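Side-chain contact in probable copper-exporting P-type ATPase A (PDB 3FRY), which probably pumps copper out of the cell at the expense of ATP, and is represented here by its C-terminal metal-binding domain: residues K53-K56 / A57-A61. Numbering follows the deposited sequence.
Sequences KYIK and AVEAA
K53 to A60 lie on helix 51-60, with A61 following on, and the bonds between the two halves step i to i+4: A57 N to K53 O, V58 N to Y54 O, E59 N to I55 O and A60 N to K56 O. The last is the shortest at 2.9 Å, with an N-H...O angle of 157°.

Among the side chains, E59 does most of the reaching. With CG beside its own backbone N (chi1 -55°) and the chain extended beyond, it leans back over the preceding turn: CG sits 3.1 Å from I55 O, while CD comes within 4.0 Å of I55 CG2, the branch anti to the isoleucine N. The carboxylate lies over I55 CG2 with one oxygen toward K56: E59 OE1 is 4.1 Å from K56 CG. K56 NZ stays 4.7 Å from E59 OE1, too far for a salt bridge, though the opposite charges probably attract weakly. OE2 has a weak hydrogen bond to Q64. Replacing E59 with an alanine would probably take away the carboxylate's cover of I55 CG2 and leave K56 without its nearby negative charge.

On the buried side, V58 CG2 rests 3.3 Å from Y54 O. Y54 and V58 both pack on L27 of helix 20-29, and the second subunit supplies I7, L9 and L11 against Y54, I55 and V58. This is an amphipathic helix of the ferredoxin-like heavy-metal-associated fold, its inner face covered partly by the partner chain, as fits a domain-swapped dimer.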
loop_
_atom_site.group_PDB
_atom_site.type_symbol
_atom_site.label_atom_id
_atom_site.label_comp_id
_atom_site.label_asym_id
_atom_site.label_seq_id
_atom_site.Cartn_x
_atom_site.Cartn_y
_atom_site.Cartn_z
ATOM N N LYS A 53 15.841 7.420 17.697
ATOM C CA LYS A 53 16.361 6.070 17.797
ATOM C C LYS A 53 15.361 5.111 17.148
ATOM O O LYS A 53 15.746 4.202 16.412
ATOM C CB LYS A 53 16.577 5.718 19.271
ATOM C CG LYS A 53 17.174 4.359 19.540
ATOM C CD LYS A 53 17.395 4.179 21.037
ATOM C CE LYS A 53 18.002 2.823 21.367
ATOM N NZ LYS A 53 18.289 2.694 22.832
ATOM N N TYR A 54 14.074 5.324 17.410
ATOM C CA TYR A 54 13.047 4.460 16.834
ATOM C C TYR A 54 13.026 4.602 15.316
ATOM O O TYR A 54 12.864 3.621 14.596
ATOM C CB TYR A 54 11.655 4.815 17.361
ATOM C CG TYR A 54 11.504 4.850 18.862
ATOM C CD1 TYR A 54 12.346 4.110 19.701
ATOM C CD2 TYR A 54 10.499 5.624 19.446
ATOM C CE1 TYR A 54 12.181 4.149 21.096
ATOM C CE2 TYR A 54 10.329 5.671 20.820
ATOM C CZ TYR A 54 11.164 4.938 21.641
ATOM O OH TYR A 54 10.955 5.000 22.999
ATOM N N ILE A 55 13.177 5.833 14.838
ATOM C CA ILE A 55 13.155 6.092 13.408
ATOM C C ILE A 55 14.336 5.455 12.702
ATOM O O ILE A 55 14.177 4.879 11.625
ATOM C CB ILE A 55 13.115 7.618 13.117
ATOM C CG1 ILE A 55 11.721 8.160 13.453
ATOM C CG2 ILE A 55 13.454 7.893 11.648
ATOM C CD1 ILE A 55 11.573 9.672 13.295
ATOM N N LYS A 56 15.516 5.542 13.311
ATOM C CA LYS A 56 16.707 4.953 12.711
ATOM C C LYS A 56 16.624 3.431 12.667
ATOM O O LYS A 56 17.196 2.801 11.783
ATOM C CB LYS A 56 17.968 5.384 13.474
ATOM C CG LYS A 56 18.333 6.844 13.260
ATOM C CD LYS A 56 19.703 7.175 13.838
ATOM C CE LYS A 56 20.054 8.645 13.619
ATOM N NZ LYS A 56 20.071 9.023 12.169
ATOM N N ALA A 57 15.920 2.840 13.629
ATOM C CA ALA A 57 15.770 1.388 13.663
ATOM C C ALA A 57 14.881 0.954 12.496
ATOM O O ALA A 57 15.115 -0.080 11.876
ATOM C CB ALA A 57 15.156 0.949 14.987
ATOM N N VAL A 58 13.857 1.746 12.196
ATOM C CA VAL A 58 12.976 1.409 11.083
ATOM C C VAL A 58 13.736 1.542 9.765
ATOM O O VAL A 58 13.577 0.727 8.856
ATOM C CB VAL A 58 11.732 2.326 11.042
ATOM C CG1 VAL A 58 10.887 1.989 9.823
ATOM C CG2 VAL A 58 10.903 2.144 12.321
ATOM N N GLU A 59 14.565 2.575 9.661
ATOM C CA GLU A 59 15.347 2.783 8.445
ATOM C C GLU A 59 16.343 1.638 8.266
ATOM O O GLU A 59 16.512 1.124 7.164
ATOM C CB GLU A 59 16.086 4.121 8.512
ATOM C CG GLU A 59 15.172 5.310 8.773
ATOM C CD GLU A 59 15.913 6.637 8.783
ATOM O OE1 GLU A 59 16.983 6.725 9.425
ATOM O OE2 GLU A 59 15.420 7.597 8.155
ATOM N N ALA A 60 16.991 1.235 9.357
ATOM C CA ALA A 60 17.962 0.146 9.315
ATOM C C ALA A 60 17.303 -1.170 8.895
ATOM O O ALA A 60 17.952 -2.034 8.296
ATOM C CB ALA A 60 18.628 -0.013 10.676
ATOM N N ALA A 61 16.021 -1.327 9.219
ATOM C CA ALA A 61 15.291 -2.538 8.847
ATOM C C ALA A 61 14.975 -2.482 7.362
ATOM O O ALA A 61 14.488 -3.454 6.784
ATOM C CB ALA A 61 13.996 -2.658 9.652
#